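PDB 3FYM: putative uncharacterized protein from Staphylococcus aureus subsp. aureus Mu50, which probably binds DNA through a helix-turn-helix domain that forms the soluble N-terminal part of a putative membrane protein. Local coordinates for residues 26-31 with 51-56; 20-25 with 31-36; 9-14 with 59-64. All blocks are in the same frame, centred on the assembly; numbering follows the deposited sequence.

Interaction 1: residues 26-31 with 51-56; sequences TGIKRE and EGFIRK. With ZN (zinc ion), chain B.
Ile28 lays its CD1 methyl against the root of the Phe53 side chain, where CD1 lies 3.8 Å from the ring atom CD2 of Phe53 and 3.7 Å from Phe53 O. The two side chains run at a slant to each other, and the gamma branches of Ile28 divide the work: CG1, beside the backbone N (chi1 -53°), carries CD1 to the base of the ring, while CG2 sits over one ring face. One turn further along the helix, Lys56 CB lies 4.1 Å from Ile28 CD1. Residues 26-31 span the turn of the helix-turn-helix: Thr26 ends helix 19-26, Gly27 follows with positive phi, and Lys29 is the N-cap residue of helix 30-37, probably the recognition helix. The side chains of Thr26 and Lys56 run antiparallel alongside each other, CB of Thr26 lying 3.8 Å from CG of Lys56. A bend at chi2 (59°) keeps the lysine chain close to the end of helix 19-26, with CE 3.9 Å from Thr26 O. Thr26 OG1 bonds back to Leu22 O and takes a weak hydrogen bond from Ile28 N at 3.4 Å. Further along, on helix 30-37, Glu31 OE2 binds zinc at 1.9 Å.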
ATOM      1  N   THR A  26       3.234   2.410  10.272  1.00 18.81           N
ATOM      2  CA  THR A  26       2.623   1.212   9.692  1.00 16.97           C
ATOM      3  C   THR A  26       3.290  -0.046  10.166  1.00 17.43           C
ATOM      4  O   THR A  26       2.732  -1.144  10.090  1.00 20.77           O
ATOM      5  CB  THR A  26       2.685   1.180   8.161  1.00 15.11           C
ATOM      6  OG1 THR A  26       4.046   1.398   7.726  1.00 15.37           O
ATOM      7  CG2 THR A  26       1.942   2.344   7.550  1.00 15.99           C
ATOM      8  N   GLY A  27       4.569   0.051  10.562  1.00 17.88           N
ATOM      9  CA  GLY A  27       5.380  -1.115  10.795  1.00 19.78           C
ATOM     10  C   GLY A  27       5.862  -1.883   9.608  1.00 18.29           C
ATOM     11  O   GLY A  27       6.457  -2.964   9.673  1.00 23.48           O
ATOM     12  N   ILE A  28       5.717  -1.529   8.401  1.00 16.90           N
ATOM     13  CA  ILE A  28       6.082  -1.916   7.083  1.00 14.93           C
ATOM     14  C   ILE A  28       7.405  -1.198   6.747  1.00 13.76           C
ATOM     15  O   ILE A  28       7.553   0.004   6.741  1.00 16.02           O
ATOM     16  CB  ILE A  28       5.022  -1.620   6.021  1.00 13.65           C
ATOM     17  CG1 ILE A  28       3.655  -2.215   6.405  1.00 14.49           C
ATOM     18  CG2 ILE A  28       5.475  -2.154   4.671  1.00 13.64           C
ATOM     19  CD1 ILE A  28       2.509  -1.693   5.550  1.00 14.86           C
ATOM     20  N   LYS A  29       8.377  -2.009   6.339  1.00 14.40           N
ATOM     21  CA  LYS A  29       9.692  -1.472   6.014  0.50 13.89           C
ATOM     22  C   LYS A  29       9.608  -0.576   4.796  1.00 11.73           C
ATOM     23  O   LYS A  29       8.858  -0.822   3.839  1.00 10.39           O
ATOM     24  CB  LYS A  29      10.703  -2.582   5.737  0.50 17.29           C
ATOM     25  CG  LYS A  29      11.261  -3.235   7.001  0.50 19.56           C
ATOM     26  CD  LYS A  29      12.317  -4.263   6.637  0.50 21.45           C
ATOM     27  CE  LYS A  29      12.856  -5.032   7.850  0.50 24.51           C
ATOM     28  NZ  LYS A  29      14.298  -4.678   8.026  0.50 29.83           N
ATOM     29  N   ARG A  30      10.446   0.464   4.784  1.00 12.34           N
ATOM     30  CA  ARG A  30      10.432   1.471   3.718  1.00 12.04           C
ATOM     31  C   ARG A  30      10.585   0.833   2.356  1.00  9.71           C
ATOM     32  O   ARG A  30       9.962   1.304   1.423  1.00 10.93           O
ATOM     33  CB  ARG A  30      11.417   2.662   3.884  1.00 14.08           C
ATOM     34  CG  ARG A  30      12.812   2.304   3.721  1.00 12.87           C
ATOM     35  CD  ARG A  30      13.706   3.455   3.984  1.00 11.61           C
ATOM     36  NE  ARG A  30      13.580   4.727   3.267  1.00 10.80           N
ATOM     37  CZ  ARG A  30      13.203   5.897   3.755  1.00 10.08           C
ATOM     38  NH1 ARG A  30      12.784   6.012   4.986  1.00 10.94           N
ATOM     39  NH2 ARG A  30      13.207   6.976   2.944  1.00 11.11           N
ATOM     40  N   GLU A  31      11.429  -0.188   2.218  1.00  9.55           N
ATOM     41  CA  GLU A  31      11.574  -0.839   0.913  1.00  8.78           C
ATOM     42  C   GLU A  31      10.234  -1.266   0.380  1.00  8.20           C
ATOM     43  O   GLU A  31       9.936  -1.132  -0.813  1.00  8.58           O
ATOM     44  CB  GLU A  31      12.505  -2.044   1.042  1.00  9.01           C
ATOM     45  CG  GLU A  31      12.608  -2.893  -0.195  1.00  9.41           C
ATOM     46  CD  GLU A  31      13.344  -4.195  -0.057  1.00  9.31           C
ATOM     47  OE1 GLU A  31      13.904  -4.456   1.021  1.00 11.32           O
ATOM     48  OE2 GLU A  31      13.362  -5.009  -1.011  1.00 11.10           O
ATOM     49  N   GLU A  51      -2.536  -6.640  -0.318  1.00  7.60           N
ATOM     50  CA  GLU A  51      -3.722  -5.941   0.181  1.00  7.83           C
ATOM     51  C   GLU A  51      -3.550  -5.491   1.603  1.00  8.00           C
ATOM     52  O   GLU A  51      -3.911  -4.357   1.947  1.00  8.63           O
ATOM     53  CB  GLU A  51      -4.967  -6.839   0.035  1.00  9.25           C
ATOM     54  CG  GLU A  51      -6.193  -6.116   0.525  1.00 10.81           C
ATOM     55  CD  GLU A  51      -7.492  -6.839   0.298  1.00 13.65           C
ATOM     56  OE1 GLU A  51      -7.577  -7.821  -0.402  1.00 30.18           O
ATOM     57  OE2 GLU A  51      -8.491  -6.372   0.781  1.00 10.41           O
ATOM     58  N   GLY A  52      -3.021  -6.374   2.482  1.00  8.70           N
ATOM     59  CA  GLY A  52      -2.852  -5.973   3.854  1.00  9.36           C
ATOM     60  C   GLY A  52      -1.895  -4.795   4.019  1.00  8.69           C
ATOM     61  O   GLY A  52      -2.133  -3.942   4.899  1.00  9.66           O
ATOM     62  N   PHE A  53      -0.856  -4.737   3.232  1.00  8.60           N
ATOM     63  CA  PHE A  53       0.050  -3.577   3.266  1.00  8.72           C
ATOM     64  C   PHE A  53      -0.672  -2.313   2.814  1.00  8.53           C
ATOM     65  O   PHE A  53      -0.527  -1.241   3.428  1.00  9.30           O
ATOM     66  CB  PHE A  53       1.278  -3.798   2.429  1.00  9.40           C
ATOM     67  CG  PHE A  53       2.257  -4.810   2.904  1.00  9.91           C
ATOM     68  CD1 PHE A  53       3.171  -5.369   2.044  1.00 14.38           C
ATOM     69  CD2 PHE A  53       2.329  -5.206   4.206  1.00 15.37           C
ATOM     70  CE1 PHE A  53       4.176  -6.208   2.465  1.00 15.13           C
ATOM     71  CE2 PHE A  53       3.350  -6.063   4.634  1.00 16.37           C
ATOM     72  CZ  PHE A  53       4.252  -6.572   3.756  1.00 13.84           C
ATOM     73  N   ILE A  54      -1.397  -2.403   1.696  1.00  8.24           N
ATOM     74  CA  ILE A  54      -2.179  -1.249   1.218  1.00  8.21           C
ATOM     75  C   ILE A  54      -3.143  -0.792   2.291  1.00  8.30           C
ATOM     76  O   ILE A  54      -3.314   0.406   2.506  1.00  8.84           O
ATOM     77  CB  ILE A  54      -2.895  -1.621  -0.093  1.00  8.12           C
ATOM     78  CG1 ILE A  54      -1.900  -1.720  -1.259  1.00  8.94           C
ATOM     79  CG2 ILE A  54      -3.995  -0.621  -0.437  1.00  9.35           C
ATOM     80  CD1 ILE A  54      -2.454  -2.415  -2.473  1.00  9.74           C
ATOM     81  N   ARG A  55      -3.815  -1.724   2.936  1.00  8.64           N
ATOM     82  CA  ARG A  55      -4.793  -1.410   3.975  1.00  9.14           C
ATOM     83  C   ARG A  55      -4.162  -0.653   5.142  1.00  9.33           C
ATOM     84  O   ARG A  55      -4.724   0.338   5.627  1.00 10.19           O
ATOM     85  CB  ARG A  55      -5.449  -2.700   4.456  1.00 10.01           C
ATOM     86  CG  ARG A  55      -6.465  -2.580   5.516  1.00 10.79           C
ATOM     87  CD  ARG A  55      -7.111  -3.931   5.856  1.00 12.14           C
ATOM     88  NE  ARG A  55      -7.756  -4.502   4.644  1.00 11.35           N
ATOM     89  CZ  ARG A  55      -8.939  -4.092   4.190  1.00 10.12           C
ATOM     90  NH1 ARG A  55      -9.398  -4.607   3.094  1.00 10.41           N
ATOM     91  NH2 ARG A  55      -9.628  -3.181   4.830  1.00 10.55           N
ATOM     92  N   LYS A  56      -3.002  -1.111   5.595  1.00  9.31           N
ATOM     93  CA  LYS A  56      -2.371  -0.443   6.718  0.50 10.42           C
ATOM     94  C   LYS A  56      -1.902   0.948   6.322  1.00  9.69           C
ATOM     95  O   LYS A  56      -2.053   1.907   7.080  1.00 11.12           O
ATOM     96  CB  LYS A  56      -1.224  -1.315   7.229  0.50 11.81           C
ATOM     97  CG  LYS A  56      -0.598  -0.740   8.480  0.50 13.24           C
ATOM     98  CD  LYS A  56      -1.571  -0.584   9.631  0.50 19.46           C
ATOM     99  CE  LYS A  56      -0.906  -0.095  10.903  0.50 24.37           C
ATOM    100  NZ  LYS A  56      -1.863  -0.217  12.043  0.50 30.64           N
TER
HETATM  101 ZN    ZN B2001      12.648  -5.004  -2.790  1.00  8.45          ZN
HETATM  102  O   HOH W   1      12.187  -6.939  -2.912  1.00  8.60           O

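Interaction 2: residues 20-25 with 31-36; sequences TELEQR and EMLVHI. With ZN (zinc ion), chain B.
The CB of Leu33 points toward helix 19-26, and the two methyls part company there. CD1 settles against the backbone of the opposing helix, 3.6 Å from Glu23 N, and also meets CG of Leu22 at 3.8 Å. CD2 meets the Leu22 side chain, 3.9 Å from Leu22 CD2. The two leucines cross at a slant, with first torsions of different kinds: Leu33 holds CG beside its backbone N (chi1 -66°), whereas Leu22 holds CG opposite its own N (chi1 -174°) and offers CG and CD2 to Leu33. Glu23 adds its CB, 4.1 Å from Leu33 CD1, at the border of this apolar patch. These are the two helices of the helix-turn-helix unit, 19-26 and 30-37, and Leu33 also touches Leu19, Thr26 and Ile28, so it plugs the angle between the helices and the turn. The carboxylate of Glu23 leads elsewhere: its OE1 accepts a hydrogen bond from Arg30 N, tying helix 19-26 to the start of helix 30-37. Leu22 in turn packs on Tyr57 and Val60 of helix 50-60. One turn apart on helix 30-37, Glu31 and His35 hold a zinc ion, His35 NE2 lying 2.0 Å from the zinc, with a water ligand also at 2.0 Å. The imidazole has Glu31 O over one face and Met32 SD in plane at its edge. Its ND1 is hydrogen-bonded to Glu40 OE1, so zinc on NE2 and Glu40 on ND1 together hold the ring's rotation.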
ATOM      1  N   THR A  20      10.097   7.596   6.223  1.00 15.33           N
ATOM      2  CA  THR A  20      10.506   7.179   7.561  1.00 17.24           C
ATOM      3  C   THR A  20       9.392   7.158   8.578  1.00 17.32           C
ATOM      4  O   THR A  20       9.157   6.264   9.369  1.00 18.20           O
ATOM      5  CB  THR A  20      11.664   8.109   8.063  1.00 20.48           C
ATOM      6  OG1 THR A  20      12.730   8.083   7.137  1.00 27.74           O
ATOM      7  CG2 THR A  20      12.146   7.665   9.429  1.00 25.34           C
ATOM      8  N   GLU A  21       8.590   8.150   8.667  1.00 17.63           N
ATOM      9  CA  GLU A  21       7.409   8.361   9.429  1.00 17.76           C
ATOM     10  C   GLU A  21       6.377   7.270   9.085  1.00 15.96           C
ATOM     11  O   GLU A  21       5.819   6.671   9.983  1.00 17.99           O
ATOM     12  CB  GLU A  21       6.805   9.766   9.238  1.00 19.12           C
ATOM     13  N   LEU A  22       6.162   7.026   7.791  1.00 14.29           N
ATOM     14  CA  LEU A  22       5.176   6.005   7.440  1.00 14.20           C
ATOM     15  C   LEU A  22       5.613   4.628   7.873  1.00 13.86           C
ATOM     16  O   LEU A  22       4.780   3.830   8.309  1.00 14.45           O
ATOM     17  CB  LEU A  22       4.905   6.105   5.921  1.00 13.14           C
ATOM     18  CG  LEU A  22       3.777   5.172   5.438  1.00 12.80           C
ATOM     19  CD1 LEU A  22       2.423   5.523   6.076  1.00 13.82           C
ATOM     20  CD2 LEU A  22       3.664   5.273   3.938  1.00 12.99           C
ATOM     21  N   GLU A  23       6.905   4.339   7.786  1.00 13.27           N
ATOM     22  CA  GLU A  23       7.390   3.044   8.315  1.00 13.58           C
ATOM     23  C   GLU A  23       7.145   2.941   9.800  1.00 15.92           C
ATOM     24  O   GLU A  23       6.718   1.882  10.296  1.00 17.46           O
ATOM     25  CB  GLU A  23       8.889   2.923   8.013  1.00 13.69           C
ATOM     26  CG  GLU A  23       9.633   1.727   8.602  1.00 17.32           C
ATOM     27  CD  GLU A  23      11.076   1.779   8.154  1.00 20.03           C
ATOM     28  OE1 GLU A  23      11.518   1.257   7.210  1.00 22.91           O
ATOM     29  OE2 GLU A  23      11.959   2.528   8.737  1.00 23.02           O
ATOM     30  N   GLN A  24       7.384   4.012  10.527  1.00 16.88           N
ATOM     31  CA  GLN A  24       7.102   4.036  11.941  1.00 18.58           C
ATOM     32  C   GLN A  24       5.639   3.772  12.219  1.00 19.78           C
ATOM     33  O   GLN A  24       5.351   3.039  13.188  1.00 21.05           O
ATOM     34  CB  GLN A  24       7.481   5.397  12.537  1.00 21.21           C
ATOM     35  CG  GLN A  24       9.010   5.529  12.683  1.00 23.11           C
ATOM     36  CD  GLN A  24       9.353   6.971  13.076  1.00 25.98           C
ATOM     37  OE1 GLN A  24       8.514   7.848  13.137  1.00 31.29           O
ATOM     38  NE2 GLN A  24      10.638   7.185  13.282  1.00 31.05           N
ATOM     39  N   ARG A  25       4.745   4.408  11.509  1.00 18.36           N
ATOM     40  CA  ARG A  25       3.294   4.333  11.779  1.00 20.80           C
ATOM     41  C   ARG A  25       2.702   3.006  11.318  1.00 19.10           C
ATOM     42  O   ARG A  25       1.703   2.564  11.909  1.00 22.93           O
ATOM     43  CB  ARG A  25       2.556   5.492  11.123  1.00 22.24           C
ATOM     44  CG  ARG A  25       2.728   6.855  11.745  1.00 28.76           C
ATOM     45  CD  ARG A  25       1.605   7.282  12.655  1.00 37.73           C
ATOM     46  NE  ARG A  25       0.409   6.532  12.910  1.00 42.59           N
ATOM     47  CZ  ARG A  25      -0.880   6.756  12.696  1.00 45.65           C
ATOM     48  NH1 ARG A  25      -1.871   5.899  13.030  1.00 53.75           N
ATOM     49  NH2 ARG A  25      -1.277   7.898  12.107  1.00 55.31           N
ATOM     50  N   GLU A  31      11.429  -0.188   2.218  1.00  9.55           N
ATOM     51  CA  GLU A  31      11.574  -0.839   0.913  1.00  8.78           C
ATOM     52  C   GLU A  31      10.234  -1.266   0.380  1.00  8.20           C
ATOM     53  O   GLU A  31       9.936  -1.132  -0.813  1.00  8.58           O
ATOM     54  CB  GLU A  31      12.505  -2.044   1.042  1.00  9.01           C
ATOM     55  CG  GLU A  31      12.608  -2.893  -0.195  1.00  9.41           C
ATOM     56  CD  GLU A  31      13.344  -4.195  -0.057  1.00  9.31           C
ATOM     57  OE1 GLU A  31      13.904  -4.456   1.021  1.00 11.32           O
ATOM     58  OE2 GLU A  31      13.362  -5.009  -1.011  1.00 11.10           O
ATOM     59  N   MET A  32       9.430  -1.877   1.240  1.00  8.48           N
ATOM     60  CA  MET A  32       8.150  -2.407   0.839  1.00  8.37           C
ATOM     61  C   MET A  32       7.138  -1.305   0.594  1.00  8.56           C
ATOM     62  O   MET A  32       6.334  -1.397  -0.326  1.00  8.90           O
ATOM     63  CB  MET A  32       7.640  -3.433   1.857  1.00  9.74           C
ATOM     64  CG  MET A  32       8.636  -4.524   2.158  1.00 10.15           C
ATOM     65  SD  MET A  32       9.225  -5.346   0.661  1.00 10.95           S
ATOM     66  CE  MET A  32      10.675  -6.199   1.336  1.00 11.63           C
ATOM     67  N   LEU A  33       7.179  -0.235   1.400  1.00  8.61           N
ATOM     68  CA  LEU A  33       6.333   0.923   1.133  1.00  9.16           C
ATOM     69  C   LEU A  33       6.637   1.495  -0.253  1.00  8.61           C
ATOM     70  O   LEU A  33       5.698   1.852  -0.979  1.00  8.88           O
ATOM     71  CB  LEU A  33       6.540   2.013   2.215  1.00 10.23           C
ATOM     72  CG  LEU A  33       6.071   1.605   3.617  1.00 11.68           C
ATOM     73  CD1 LEU A  33       6.527   2.622   4.665  1.00 15.51           C
ATOM     74  CD2 LEU A  33       4.550   1.444   3.698  1.00 11.98           C
ATOM     75  N   VAL A  34       7.899   1.632  -0.622  1.00  8.55           N
ATOM     76  CA  VAL A  34       8.248   2.127  -1.957  1.00  8.70           C
ATOM     77  C   VAL A  34       7.785   1.196  -3.014  1.00  8.02           C
ATOM     78  O   VAL A  34       7.277   1.602  -4.056  1.00  8.73           O
ATOM     79  CB  VAL A  34       9.749   2.453  -2.013  1.00  9.45           C
ATOM     80  CG1 VAL A  34      10.172   2.797  -3.445  1.00 10.10           C
ATOM     81  CG2 VAL A  34      10.081   3.624  -1.074  1.00 11.39           C
ATOM     82  N   HIS A  35       7.940  -0.144  -2.793  1.00  8.19           N
ATOM     83  CA  HIS A  35       7.366  -1.085  -3.770  1.00  8.09           C
ATOM     84  C   HIS A  35       5.864  -0.857  -3.936  1.00  8.00           C
ATOM     85  O   HIS A  35       5.383  -0.806  -5.085  1.00  9.01           O
ATOM     86  CB  HIS A  35       7.653  -2.527  -3.423  1.00  7.90           C
ATOM     87  CG  HIS A  35       9.069  -2.966  -3.525  1.00  7.59           C
ATOM     88  ND1 HIS A  35       9.879  -2.583  -4.579  1.00  8.16           N
ATOM     89  CD2 HIS A  35       9.824  -3.754  -2.780  1.00  8.15           C
ATOM     90  CE1 HIS A  35      11.079  -3.142  -4.398  1.00  8.43           C
ATOM     91  NE2 HIS A  35      11.101  -3.892  -3.300  1.00  7.68           N
ATOM     92  N   ILE A  36       5.136  -0.683  -2.848  1.00  8.42           N
ATOM     93  CA  ILE A  36       3.688  -0.427  -3.018  0.50  8.52           C
ATOM     94  C   ILE A  36       3.427   0.848  -3.776  1.00  8.42           C
ATOM     95  O   ILE A  36       2.565   0.887  -4.651  1.00  8.90           O
ATOM     96  CB  ILE A  36       3.020  -0.428  -1.632  0.50  9.13           C
ATOM     97  CG1 ILE A  36       3.240  -1.791  -0.981  0.50 10.24           C
ATOM     98  CG2 ILE A  36       1.552  -0.032  -1.734  0.50  9.23           C
ATOM     99  CD1 ILE A  36       3.068  -1.865   0.490  0.50 15.35           C
TER
HETATM  100 ZN    ZN B2001      12.648  -5.004  -2.790  1.00  8.45          ZN
HETATM  101  O   HOH W   1      12.187  -6.939  -2.912  1.00  8.60           O

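Interaction 3: residues 9-14 with 59-64; sequences KGRRER and SVVNIE
A Schellman motif closes helix 50-60, and Arg11 of helix 4-14 grips the carbonyl that this helix end presents. Asn62, with positive phi, is the C-prime residue: Ile63 N bonds back to Ala58 O and Asn62 N to Ser59 O. Within the helix-turn-helix domain this joins the first helix to the C-terminal end of helix 50-60. Arg11 NE donates to Val61 O at 2.8 Å with an N-H...O angle of 151°, approaching in the carbonyl plane, though the oxygen is tilted somewhat from the guanidinium plane. Arg11 NH2 reaches the same oxygen at 3.4 Å, so the carbonyl is held mainly by NE, with a weak second bond from NH2. The Arg11 chain is bent at chi2 (62°), which brings NE round to the carbonyl while the methylenes stay on apolar neighbours. There Arg11 CG lies 3.7 Å from Val61 CG2. Beside Arg11 in sequence, Arg12 turns inward to a salt bridge with Glu37 and packs on Tyr57. Nearer the backbone, the CD1 methyl of Ile63 lies 3.7 Å from Arg11 CB.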
ATOM      1  N   LYS A   9       0.817   7.365  -2.421  1.00 10.42           N
ATOM      2  CA  LYS A   9       1.986   8.283  -2.373  1.00 10.83           C
ATOM      3  C   LYS A   9       1.532   9.724  -2.420  1.00 11.83           C
ATOM      4  O   LYS A   9       2.081  10.569  -1.722  1.00 12.65           O
ATOM      5  CB  LYS A   9       2.951   7.958  -3.492  1.00 11.16           C
ATOM      6  CG  LYS A   9       4.246   8.772  -3.474  1.00 13.02           C
ATOM      7  CD  LYS A   9       5.195   8.386  -4.569  1.00 13.12           C
ATOM      8  CE  LYS A   9       6.525   9.100  -4.485  1.00 15.84           C
ATOM      9  NZ  LYS A   9       7.440   8.577  -5.522  1.00 18.26           N
ATOM     10  N   GLY A  10       0.581  10.043  -3.286  1.00 11.87           N
ATOM     11  CA  GLY A  10       0.091  11.378  -3.407  1.00 13.59           C
ATOM     12  C   GLY A  10      -0.422  11.878  -2.076  1.00 13.27           C
ATOM     13  O   GLY A  10      -0.175  13.017  -1.628  1.00 15.25           O
ATOM     14  N   ARG A  11      -1.233  11.065  -1.386  1.00 12.43           N
ATOM     15  CA  ARG A  11      -1.742  11.407  -0.099  1.00 12.77           C
ATOM     16  C   ARG A  11      -0.633  11.590   0.936  1.00 12.10           C
ATOM     17  O   ARG A  11      -0.651  12.558   1.704  1.00 14.20           O
ATOM     18  CB  ARG A  11      -2.735  10.357   0.381  1.00 12.27           C
ATOM     19  CG  ARG A  11      -3.282  10.575   1.777  1.00 13.04           C
ATOM     20  CD  ARG A  11      -4.064  11.852   1.936  1.00 15.23           C
ATOM     21  NE  ARG A  11      -4.564  11.909   3.335  1.00 16.12           N
ATOM     22  CZ  ARG A  11      -5.274  12.890   3.875  1.00 17.18           C
ATOM     23  NH1 ARG A  11      -5.569  13.947   3.118  1.00 21.56           N
ATOM     24  NH2 ARG A  11      -5.644  12.825   5.147  1.00 18.08           N
ATOM     25  N   ARG A  12       0.327  10.681   0.955  1.00 11.95           N
ATOM     26  CA  ARG A  12       1.464  10.803   1.847  1.00 12.36           C
ATOM     27  C   ARG A  12       2.164  12.151   1.627  1.00 13.11           C
ATOM     28  O   ARG A  12       2.496  12.841   2.589  1.00 14.42           O
ATOM     29  CB  ARG A  12       2.449   9.653   1.632  1.00 11.56           C
ATOM     30  CG  ARG A  12       3.673   9.766   2.564  1.00 12.13           C
ATOM     31  CD  ARG A  12       4.662   8.652   2.300  1.00 11.68           C
ATOM     32  NE  ARG A  12       5.309   8.508   1.055  1.00 11.47           N
ATOM     33  CZ  ARG A  12       6.287   9.266   0.540  1.00 10.70           C
ATOM     34  NH1 ARG A  12       6.836   8.899  -0.624  1.00 12.31           N
ATOM     35  NH2 ARG A  12       6.697  10.332   1.192  1.00 12.09           N
ATOM     36  N   GLU A  13       2.343  12.519   0.361  1.00 13.84           N
ATOM     37  CA  GLU A  13       3.074  13.748   0.045  1.00 15.65           C
ATOM     38  C   GLU A  13       2.224  14.944   0.446  1.00 16.83           C
ATOM     39  O   GLU A  13       2.799  15.898   0.984  1.00 19.44           O
ATOM     40  CB  GLU A  13       3.485  13.745  -1.391  1.00 17.03           C
ATOM     41  CG  GLU A  13       4.549  12.735  -1.776  1.00 19.89           C
ATOM     42  CD  GLU A  13       4.943  12.836  -3.227  1.00 23.32           C
ATOM     43  OE1 GLU A  13       4.111  12.468  -4.074  1.00 31.53           O
ATOM     44  OE2 GLU A  13       6.086  13.241  -3.469  1.00 31.19           O
ATOM     45  N   ARG A  14       0.928  14.914   0.206  1.00 17.01           N
ATOM     46  CA  ARG A  14       0.046  16.029   0.659  1.00 20.02           C
ATOM     47  C   ARG A  14       0.036  16.204   2.151  1.00 18.13           C
ATOM     48  O   ARG A  14      -0.089  17.357   2.605  1.00 21.82           O
ATOM     49  CB  ARG A  14      -1.389  15.760   0.219  1.00 21.10           C
ATOM     50  CG  ARG A  14      -1.464  15.941  -1.292  1.00 24.79           C
ATOM     51  CD  ARG A  14      -2.908  15.906  -1.721  1.00 24.71           C
ATOM     52  NE  ARG A  14      -3.692  14.710  -1.467  1.00 23.35           N
ATOM     53  CZ  ARG A  14      -3.695  13.634  -2.260  1.00 21.18           C
ATOM     54  NH1 ARG A  14      -4.482  12.684  -1.855  1.00 20.20           N
ATOM     55  NH2 ARG A  14      -2.970  13.542  -3.363  1.00 25.88           N
ATOM     56  N   SER A  59      -4.966   3.224   6.036  1.00 11.17           N
ATOM     57  CA  SER A  59      -5.537   3.605   7.327  0.50 12.85           C
ATOM     58  C   SER A  59      -4.696   4.664   7.994  1.00 12.67           C
ATOM     59  O   SER A  59      -5.234   5.636   8.552  1.00 14.84           O
ATOM     60  CB  SER A  59      -5.710   2.347   8.192  0.50 15.02           C
ATOM     61  OG  SER A  59      -4.474   1.909   8.697  0.50 22.20           O
ATOM     62  N   VAL A  60      -3.354   4.588   7.943  1.00 11.79           N
ATOM     63  CA  VAL A  60      -2.514   5.601   8.543  1.00 12.51           C
ATOM     64  C   VAL A  60      -2.701   6.973   7.912  1.00 11.77           C
ATOM     65  O   VAL A  60      -2.618   8.002   8.619  1.00 14.83           O
ATOM     66  CB  VAL A  60      -1.019   5.154   8.477  1.00 13.90           C
ATOM     67  CG1 VAL A  60      -0.087   6.317   8.769  1.00 15.28           C
ATOM     68  CG2 VAL A  60      -0.823   4.025   9.464  1.00 14.89           C
ATOM     69  N   VAL A  61      -2.949   7.035   6.626  1.00 11.18           N
ATOM     70  CA  VAL A  61      -3.078   8.270   5.919  1.00 11.28           C
ATOM     71  C   VAL A  61      -4.550   8.680   5.686  1.00 11.30           C
ATOM     72  O   VAL A  61      -4.850   9.574   4.900  1.00 12.68           O
ATOM     73  CB  VAL A  61      -2.283   8.319   4.610  1.00 11.07           C
ATOM     74  CG1 VAL A  61      -0.808   8.120   4.923  1.00 12.32           C
ATOM     75  CG2 VAL A  61      -2.765   7.324   3.572  1.00 11.58           C
ATOM     76  N   ASN A  62      -5.499   8.040   6.363  0.50 11.31           N
ATOM     77  CA  ASN A  62      -6.939   8.349   6.339  0.50 12.29           C
ATOM     78  C   ASN A  62      -7.491   8.378   4.908  0.50 10.71           C
ATOM     79  O   ASN A  62      -8.221   9.232   4.374  0.50  9.87           O
ATOM     80  CB  ASN A  62      -7.275   9.601   7.180  0.50 14.48           C
ATOM     81  CG  ASN A  62      -7.138   9.393   8.686  0.50 15.89           C
ATOM     82  OD1 ASN A  62      -8.032   8.817   9.396  0.50 16.66           O
ATOM     83  ND2 ASN A  62      -6.039   9.920   9.203  0.50 16.03           N
ATOM     84  N   ILE A  63      -7.169   7.228   4.295  1.00 10.61           N
ATOM     85  CA  ILE A  63      -7.877   6.791   3.131  1.00  9.88           C
ATOM     86  C   ILE A  63      -8.677   5.547   3.505  1.00  9.56           C
ATOM     87  O   ILE A  63      -8.106   4.587   4.019  1.00 10.46           O
ATOM     88  CB  ILE A  63      -6.934   6.503   1.944  1.00 10.40           C
ATOM     89  CG1 ILE A  63      -6.252   7.786   1.446  1.00 12.25           C
ATOM     90  CG2 ILE A  63      -7.673   5.829   0.796  1.00 11.36           C
ATOM     91  CD1 ILE A  63      -5.170   7.525   0.415  1.00 14.19           C
ATOM     92  N   GLU A  64      -9.992   5.545   3.243  1.00  8.69           N
ATOM     93  CA  GLU A  64     -10.825   4.390   3.545  1.00  8.52           C
ATOM     94  C   GLU A  64     -10.311   3.199   2.705  1.00  7.87           C
ATOM     95  O   GLU A  64     -10.335   3.274   1.472  1.00  8.15           O
ATOM     96  CB  GLU A  64     -12.288   4.697   3.296  1.00  9.11           C
ATOM     97  CG  GLU A  64     -13.233   3.701   3.967  1.00 12.13           C
ATOM     98  CD  GLU A  64     -13.272   2.301   3.311  1.00 12.41           C
ATOM     99  OE1 GLU A  64     -12.914   1.266   3.909  1.00 15.08           O
ATOM    100  OE2 GLU A  64     -13.477   2.222   2.128  1.00 13.99           O
TER

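Overall arrangement
Interactions 1 and 2 lie about 6 Å apart, centre to centre, and share Glu31, so both reach the zinc site on helix 30-37. They also join directly at Arg30 NH1 to Thr20 OG1 (3.0 Å), a probable hydrogen bond, and Phe53 packs on Ile36. Interaction 3, about 12 Å from the centre of each, encloses the other two along the chain, bringing helix 4-14 against the end of helix 50-60. Val60 bridges to both: its CG2 lies 3.8 Å from Thr26 CG2 of interaction 1, and its CG1 lies 3.6 Å from Arg25 CB of interaction 2. Interactions 2 and 3 meet again where Leu22 CD2 lies 3.9 Å from Arg12 CD.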